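Hemolysin II regulatory protein (Bacillus cereus, PDB 2JJ7) probably binds DNA as a dimeric transcriptional regulator of the TetR family, acting through an N-terminal helix-turn-helix domain. Local coordinates at residues N81-Y86 and R175-L180; E131-G136 and F145-T150. All coordinates share one frame; numbering follows the deposited sequence.

Overall arrangement
From the N terminus the chain first passes through the helices of the predicted DNA-binding part, then enters helix 79-96, which carries the first segment of contact 1. Helix 129-138 and, after a short connection, helix 147-158 meet next in contact 2, closing a small loop of eight intervening residues. Only then does helix 169-181 return to helix 79-96, so contact 1 closes a long loop of 88 residues that contains contact 2 whole. The two centres lie about 12 Å apart. L83 and Y86 pack on I132, and L180 on L133 and T150, joining four helices of the C-terminal domain into one core beside the second subunit.

Contact 1. Residues N81-Y86 and R175-L180; sequences NALREY and RIISAL
L83 and I177 face each other where helix 79-96 meets helix 169-181, a nearly antiparallel helix pair within the all-helical C-terminal domain of the TetR fold. The local axes come within 10.5 Å of each other at 148°, a spacing wide enough for branched side chains to fill. L83 and I177 slide past one another in opposite directions, L83 CD2 lying 3.9 Å from I177 CG1. With CG of L83 anti to its backbone nitrogen (chi1 -173°), the branch reaches across to L180 as well. There the two leucines cross at about a right angle, and L83 CD2 comes to 3.6 Å from L180 CD1. Leucine suits both places because its forked end can touch several neighbours in a buried setting: L83 also packs on L129 and I132 of helix 129-138, and both leucines touch F142. At the partly exposed margin R84 was modelled in two conformers. In the one described here its aliphatic CB meets I177 CD1 at 3.7 Å, while the chain, bent at chi3 (-78°), carries the guanidinium over the isoleucine to S174, whose OG is hydrogen-bonded to NH1. Arginine can thus cover an apolar residue yet keep its charged end on a polar partner. In this conformer I177 CD1 sits 3.4 Å above the R84 guanidinium plane, offset toward its rim.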
ATOM      1  N   ASN B  81       7.729  20.861  -2.171  1.00 38.18           N
ATOM      2  CA  ASN B  81       9.158  20.612  -2.332  1.00 37.36           C
ATOM      3  C   ASN B  81       9.730  19.656  -1.295  1.00 37.04           C
ATOM      4  O   ASN B  81      10.550  18.790  -1.627  1.00 38.45           O
ATOM      5  CB  ASN B  81       9.940  21.922  -2.347  1.00 38.28           C
ATOM      6  CG  ASN B  81       9.794  22.672  -3.664  1.00 38.30           C
ATOM      7  OD1 ASN B  81       9.012  22.293  -4.540  1.00 44.76           O
ATOM      8  ND2 ASN B  81      10.547  23.741  -3.801  1.00 41.37           N
ATOM      9  N   ALA B  82       9.312  19.810  -0.041  1.00 35.58           N
ATOM     10  CA  ALA B  82       9.718  18.865   0.996  1.00 36.22           C
ATOM     11  C   ALA B  82       9.309  17.454   0.594  1.00 37.91           C
ATOM     12  O   ALA B  82      10.123  16.534   0.644  1.00 39.35           O
ATOM     13  CB  ALA B  82       9.111  19.230   2.333  1.00 36.52           C
ATOM     14  N   LEU B  83       8.060  17.284   0.172  1.00 37.87           N
ATOM     15  CA  LEU B  83       7.585  15.958  -0.215  1.00 39.79           C
ATOM     16  C   LEU B  83       8.307  15.397  -1.455  1.00 40.40           C
ATOM     17  O   LEU B  83       8.613  14.191  -1.515  1.00 41.22           O
ATOM     18  CB  LEU B  83       6.069  15.958  -0.421  1.00 39.74           C
ATOM     19  CG  LEU B  83       5.424  14.591  -0.671  1.00 42.29           C
ATOM     20  CD1 LEU B  83       5.580  13.678   0.529  1.00 35.38           C
ATOM     21  CD2 LEU B  83       3.965  14.776  -1.023  1.00 36.60           C
ATOM     22  N   ARG B  84       8.554  16.253  -2.443  1.00 38.90           N
ATOM     23  CA  ARG B  84       9.294  15.821  -3.627  0.50 39.47           C
ATOM     24  C   ARG B  84      10.673  15.300  -3.224  1.00 38.21           C
ATOM     25  O   ARG B  84      11.109  14.265  -3.720  1.00 38.00           O
ATOM     26  CB  ARG B  84       9.398  16.927  -4.691  0.50 38.48           C
ATOM     27  CG  ARG B  84       9.850  16.401  -6.053  0.50 39.70           C
ATOM     28  CD  ARG B  84       9.602  17.368  -7.203  0.50 41.95           C
ATOM     29  NE  ARG B  84       8.210  17.403  -7.661  0.50 41.77           N
ATOM     30  CZ  ARG B  84       7.684  16.576  -8.565  0.50 41.39           C
ATOM     31  NH1 ARG B  84       8.423  15.624  -9.107  0.50 30.02           N
ATOM     32  NH2 ARG B  84       6.410  16.703  -8.931  0.50 45.09           N
ATOM     33  N   GLU B  85      11.338  15.986  -2.298  1.00 38.15           N
ATOM     34  CA  GLU B  85      12.673  15.571  -1.888  1.00 37.56           C
ATOM     35  C   GLU B  85      12.621  14.271  -1.119  1.00 39.27           C
ATOM     36  O   GLU B  85      13.408  13.347  -1.389  1.00 38.12           O
ATOM     37  CB  GLU B  85      13.387  16.640  -1.058  1.00 38.49           C
ATOM     38  CG  GLU B  85      14.861  16.281  -0.825  1.00 35.94           C
ATOM     39  CD  GLU B  85      15.703  17.443  -0.332  1.00 42.40           C
ATOM     40  OE1 GLU B  85      15.145  18.447   0.147  1.00 42.76           O
ATOM     41  OE2 GLU B  85      16.940  17.352  -0.427  1.00 41.23           O
ATOM     42  N   TYR B  86      11.701  14.208  -0.162  1.00 37.24           N
ATOM     43  CA  TYR B  86      11.485  13.003   0.614  1.00 39.09           C
ATOM     44  C   TYR B  86      11.258  11.801  -0.321  1.00 40.34           C
ATOM     45  O   TYR B  86      11.933  10.771  -0.206  1.00 40.59           O
ATOM     46  CB  TYR B  86      10.283  13.204   1.538  1.00 38.09           C
ATOM     47  CG  TYR B  86       9.775  11.952   2.212  1.00 40.58           C
ATOM     48  CD1 TYR B  86       8.886  11.087   1.561  1.00 38.91           C
ATOM     49  CD2 TYR B  86      10.169  11.629   3.508  1.00 36.76           C
ATOM     50  CE1 TYR B  86       8.424   9.942   2.183  1.00 37.09           C
ATOM     51  CE2 TYR B  86       9.701  10.486   4.126  1.00 34.93           C
ATOM     52  CZ  TYR B  86       8.836   9.648   3.464  1.00 36.50           C
ATOM     53  OH  TYR B  86       8.365   8.509   4.096  1.00 36.03           O
ATOM     54  N   ARG B 175       3.422  11.554  -9.580  1.00 39.01           N
ATOM     55  CA  ARG B 175       2.057  11.044  -9.512  1.00 39.72           C
ATOM     56  C   ARG B 175       1.537  10.995  -8.072  1.00 38.91           C
ATOM     57  O   ARG B 175       0.349  11.222  -7.826  1.00 38.31           O
ATOM     58  CB  ARG B 175       1.950   9.669 -10.172  1.00 39.49           C
ATOM     59  CG  ARG B 175       2.174   9.676 -11.674  1.00 44.87           C
ATOM     60  CD  ARG B 175       1.603   8.409 -12.330  1.00 56.96           C
ATOM     61  NE  ARG B 175       0.155   8.508 -12.535  1.00 63.12           N
ATOM     62  CZ  ARG B 175      -0.445   8.550 -13.721  1.00 63.50           C
ATOM     63  NH1 ARG B 175      -1.765   8.657 -13.786  1.00 64.56           N
ATOM     64  NH2 ARG B 175       0.265   8.477 -14.842  1.00 62.06           N
ATOM     65  N   ILE B 176       2.423  10.698  -7.121  1.00 37.65           N
ATOM     66  CA  ILE B 176       2.030  10.727  -5.712  1.00 36.34           C
ATOM     67  C   ILE B 176       1.618  12.153  -5.294  1.00 37.20           C
ATOM     68  O   ILE B 176       0.567  12.352  -4.685  1.00 40.43           O
ATOM     69  CB  ILE B 176       3.127  10.152  -4.795  1.00 34.95           C
ATOM     70  CG1 ILE B 176       3.200   8.629  -4.953  1.00 33.28           C
ATOM     71  CG2 ILE B 176       2.864  10.545  -3.335  1.00 32.28           C
ATOM     72  CD1 ILE B 176       4.416   7.968  -4.240  1.00 33.68           C
ATOM     73  N   ILE B 177       2.435  13.131  -5.655  1.00 37.14           N
ATOM     74  CA  ILE B 177       2.180  14.524  -5.337  1.00 37.68           C
ATOM     75  C   ILE B 177       0.896  15.011  -6.019  1.00 38.56           C
ATOM     76  O   ILE B 177       0.070  15.667  -5.383  1.00 40.97           O
ATOM     77  CB  ILE B 177       3.398  15.400  -5.732  1.00 37.66           C
ATOM     78  CG1 ILE B 177       4.636  14.995  -4.905  1.00 39.46           C
ATOM     79  CG2 ILE B 177       3.058  16.915  -5.603  1.00 39.21           C
ATOM     80  CD1 ILE B 177       5.933  15.685  -5.312  1.00 33.05           C
ATOM     81  N   SER B 178       0.722  14.677  -7.295  1.00 36.82           N
ATOM     82  CA  SER B 178      -0.495  15.041  -8.040  1.00 38.16           C
ATOM     83  C   SER B 178      -1.764  14.554  -7.369  1.00 38.14           C
ATOM     84  O   SER B 178      -2.738  15.296  -7.276  1.00 37.70           O
ATOM     85  CB  SER B 178      -0.460  14.462  -9.438  1.00 37.26           C
ATOM     86  OG  SER B 178       0.409  15.215 -10.233  1.00 43.74           O
ATOM     87  N   ALA B 179      -1.744  13.301  -6.911  1.00 37.26           N
ATOM     88  CA  ALA B 179      -2.888  12.704  -6.248  1.00 36.52           C
ATOM     89  C   ALA B 179      -3.243  13.465  -4.980  1.00 36.40           C
ATOM     90  O   ALA B 179      -4.412  13.519  -4.604  1.00 36.87           O
ATOM     91  CB  ALA B 179      -2.631  11.231  -5.943  1.00 36.30           C
ATOM     92  N   LEU B 180      -2.237  14.055  -4.332  1.00 35.59           N
ATOM     93  CA  LEU B 180      -2.464  14.836  -3.114  1.00 36.65           C
ATOM     94  C   LEU B 180      -2.895  16.291  -3.372  1.00 37.97           C
ATOM     95  O   LEU B 180      -3.638  16.883  -2.576  1.00 37.69           O
ATOM     96  CB  LEU B 180      -1.224  14.802  -2.219  1.00 36.36           C
ATOM     97  CG  LEU B 180      -0.812  13.419  -1.708  1.00 37.80           C
ATOM     98  CD1 LEU B 180       0.597  13.451  -1.148  1.00 43.17           C
ATOM     99  CD2 LEU B 180      -1.799  12.927  -0.650  1.00 32.01           C
TER

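Contact 2. Residues E131-G136 and F145-T150; sequences EILQEG and FSINHT
L133 and I147 carry the apolar part of this contact, which joins helix 129-138 to the first turn of helix 147-158. The methyl I147 CD1 presses on L133 CB at 3.5 Å, a tight fit for two carbons, and also touches L133 CD1. A chi1 of 176° puts CG1 of I147 anti to the backbone nitrogen, and chi2 of 81° then turns CD1 onto L133. T150, one turn later, adds its methyl, with CG2 3.9 Å from L133 CD1. At the exposed margin Q134 lends aliphatic CG to I147 CD1 at 4.0 Å; glutamine suits the border because its amide lies beyond this greasy stem.

Hydrogen bonds secure the start of helix 147-158 but do not run between the segments. S146 occupies the N-cap position, and its backbone oxygen accepts from T150 N at 3.1 Å and from T150 OG1 at 2.8 Å. The two donors arrive from opposite faces of the carbonyl plane, the hydroxyl tilted 29° out of it.

Threonine therefore divides its work: the hydroxyl bonds back to the N-cap residue, leaving the methyl to pack on L133 and L180. Between these two segments the contact is apolar, and F142, F144 and L180 extend the same packing round L133.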
ATOM      1  N   GLU B 131       4.605  14.519   9.162  1.00 38.02           N
ATOM      2  CA  GLU B 131       4.689  15.979   9.338  1.00 39.66           C
ATOM      3  C   GLU B 131       4.647  16.740   8.005  1.00 37.79           C
ATOM      4  O   GLU B 131       4.057  17.795   7.930  1.00 37.07           O
ATOM      5  CB  GLU B 131       5.878  16.407  10.204  1.00 39.11           C
ATOM      6  CG  GLU B 131       7.253  16.192   9.596  1.00 44.19           C
ATOM      7  CD  GLU B 131       8.328  17.002  10.323  1.00 45.31           C
ATOM      8  OE1 GLU B 131       8.087  17.425  11.465  1.00 52.76           O
ATOM      9  OE2 GLU B 131       9.411  17.222   9.749  1.00 50.69           O
ATOM     10  N   ILE B 132       5.236  16.173   6.957  1.00 36.81           N
ATOM     11  CA  ILE B 132       5.186  16.789   5.626  1.00 36.30           C
ATOM     12  C   ILE B 132       3.735  16.918   5.135  1.00 36.30           C
ATOM     13  O   ILE B 132       3.323  17.964   4.608  1.00 35.75           O
ATOM     14  CB  ILE B 132       6.018  15.984   4.609  1.00 34.45           C
ATOM     15  CG1 ILE B 132       7.506  16.037   4.979  1.00 35.54           C
ATOM     16  CG2 ILE B 132       5.847  16.564   3.220  1.00 38.18           C
ATOM     17  CD1 ILE B 132       8.413  15.123   4.104  1.00 32.78           C
ATOM     18  N   LEU B 133       2.972  15.847   5.329  1.00 36.99           N
ATOM     19  CA  LEU B 133       1.573  15.762   4.896  1.00 38.23           C
ATOM     20  C   LEU B 133       0.678  16.690   5.705  1.00 38.93           C
ATOM     21  O   LEU B 133      -0.194  17.360   5.138  1.00 41.35           O
ATOM     22  CB  LEU B 133       1.060  14.318   5.005  1.00 38.22           C
ATOM     23  CG  LEU B 133       1.653  13.267   4.061  1.00 37.01           C
ATOM     24  CD1 LEU B 133       1.076  11.887   4.393  1.00 31.00           C
ATOM     25  CD2 LEU B 133       1.376  13.625   2.602  1.00 39.16           C
ATOM     26  N   GLN B 134       0.891  16.730   7.021  1.00 37.83           N
ATOM     27  CA  GLN B 134       0.139  17.638   7.894  1.00 38.31           C
ATOM     28  C   GLN B 134       0.408  19.094   7.545  1.00 37.07           C
ATOM     29  O   GLN B 134      -0.520  19.885   7.479  1.00 37.94           O
ATOM     30  CB  GLN B 134       0.458  17.378   9.357  1.00 37.62           C
ATOM     31  CG  GLN B 134      -0.067  16.039   9.830  1.00 45.17           C
ATOM     32  CD  GLN B 134       0.351  15.720  11.246  1.00 51.69           C
ATOM     33  OE1 GLN B 134       1.493  15.985  11.654  1.00 49.58           O
ATOM     34  NE2 GLN B 134      -0.561  15.125  12.003  1.00 43.53           N
ATOM     35  N   GLU B 135       1.672  19.433   7.295  1.00 36.55           N
ATOM     36  CA  GLU B 135       2.024  20.772   6.819  1.00 38.00           C
ATOM     37  C   GLU B 135       1.332  21.158   5.494  1.00 37.95           C
ATOM     38  O   GLU B 135       0.765  22.249   5.381  1.00 37.15           O
ATOM     39  CB  GLU B 135       3.550  20.934   6.707  1.00 37.31           C
ATOM     40  CG  GLU B 135       3.999  22.375   6.443  1.00 39.77           C
ATOM     41  CD  GLU B 135       3.571  23.372   7.528  1.00 45.84           C
ATOM     42  OE1 GLU B 135       3.538  23.001   8.726  1.00 43.41           O
ATOM     43  OE2 GLU B 135       3.275  24.537   7.176  1.00 40.58           O
ATOM     44  N   GLY B 136       1.372  20.259   4.509  1.00 39.40           N
ATOM     45  CA  GLY B 136       0.721  20.496   3.219  1.00 39.57           C
ATOM     46  C   GLY B 136      -0.785  20.646   3.329  1.00 39.27           C
ATOM     47  O   GLY B 136      -1.390  21.495   2.661  1.00 38.95           O
ATOM     48  N   PHE B 145      -8.444  12.071   2.696  1.00 40.83           N
ATOM     49  CA  PHE B 145      -9.501  11.786   3.672  1.00 42.43           C
ATOM     50  C   PHE B 145      -8.976  11.482   5.082  1.00 42.69           C
ATOM     51  O   PHE B 145      -9.655  11.768   6.077  1.00 44.16           O
ATOM     52  CB  PHE B 145     -10.506  10.717   3.167  1.00 44.68           C
ATOM     53  CG  PHE B 145      -9.986   9.290   3.187  1.00 45.59           C
ATOM     54  CD1 PHE B 145      -9.172   8.810   2.159  1.00 51.76           C
ATOM     55  CD2 PHE B 145     -10.363   8.416   4.200  1.00 43.85           C
ATOM     56  CE1 PHE B 145      -8.690   7.469   2.159  1.00 57.60           C
ATOM     57  CE2 PHE B 145      -9.897   7.089   4.216  1.00 53.79           C
ATOM     58  CZ  PHE B 145      -9.059   6.610   3.183  1.00 52.38           C
ATOM     59  N   SER B 146      -7.771  10.921   5.159  1.00 41.04           N
ATOM     60  CA  SER B 146      -7.202  10.484   6.423  1.00 40.06           C
ATOM     61  C   SER B 146      -5.697  10.476   6.289  1.00 40.38           C
ATOM     62  O   SER B 146      -5.156   9.973   5.299  1.00 38.75           O
ATOM     63  CB  SER B 146      -7.713   9.083   6.779  1.00 41.66           C
ATOM     64  OG  SER B 146      -6.874   8.419   7.711  1.00 39.52           O
ATOM     65  N   ILE B 147      -5.029  11.057   7.281  1.00 39.50           N
ATOM     66  CA  ILE B 147      -3.576  11.098   7.314  1.00 40.51           C
ATOM     67  C   ILE B 147      -2.958   9.689   7.375  1.00 39.39           C
ATOM     68  O   ILE B 147      -1.997   9.415   6.654  1.00 39.97           O
ATOM     69  CB  ILE B 147      -3.029  12.022   8.447  1.00 40.54           C
ATOM     70  CG1 ILE B 147      -1.505  11.959   8.517  1.00 44.18           C
ATOM     71  CG2 ILE B 147      -3.602  11.650   9.806  1.00 43.48           C
ATOM     72  CD1 ILE B 147      -0.830  12.820   7.510  1.00 46.29           C
ATOM     73  N   ASN B 148      -3.504   8.809   8.216  1.00 37.48           N
ATOM     74  CA  ASN B 148      -2.951   7.459   8.370  1.00 37.81           C
ATOM     75  C   ASN B 148      -3.163   6.582   7.135  1.00 36.35           C
ATOM     76  O   ASN B 148      -2.325   5.754   6.813  1.00 38.60           O
ATOM     77  CB  ASN B 148      -3.520   6.760   9.610  1.00 36.93           C
ATOM     78  CG  ASN B 148      -3.048   7.400  10.919  1.00 44.26           C
ATOM     79  OD1 ASN B 148      -1.942   7.951  11.014  1.00 49.81           O
ATOM     80  ND2 ASN B 148      -3.885   7.312  11.941  1.00 45.10           N
ATOM     81  N   HIS B 149      -4.280   6.773   6.442  1.00 35.15           N
ATOM     82  CA  HIS B 149      -4.555   6.003   5.245  1.00 34.07           C
ATOM     83  C   HIS B 149      -3.624   6.429   4.122  1.00 35.49           C
ATOM     84  O   HIS B 149      -3.158   5.587   3.361  1.00 34.70           O
ATOM     85  CB  HIS B 149      -6.014   6.147   4.848  1.00 35.55           C
ATOM     86  CG  HIS B 149      -6.963   5.418   5.761  1.00 39.02           C
ATOM     87  ND1 HIS B 149      -7.365   4.118   5.535  1.00 41.18           N
ATOM     88  CD2 HIS B 149      -7.587   5.808   6.900  1.00 41.15           C
ATOM     89  CE1 HIS B 149      -8.212   3.748   6.482  1.00 36.34           C
ATOM     90  NE2 HIS B 149      -8.362   4.754   7.323  1.00 40.08           N
ATOM     91  N   THR B 150      -3.333   7.734   4.064  1.00 35.77           N
ATOM     92  CA  THR B 150      -2.414   8.318   3.095  1.00 35.38           C
ATOM     93  C   THR B 150      -0.964   7.882   3.362  1.00 35.65           C
ATOM     94  O   THR B 150      -0.235   7.537   2.435  1.00 33.70           O
ATOM     95  CB  THR B 150      -2.525   9.851   3.088  1.00 36.80           C
ATOM     96  OG1 THR B 150      -3.897  10.226   2.865  1.00 36.77           O
ATOM     97  CG2 THR B 150      -1.644  10.454   1.980  1.00 35.46           C
TER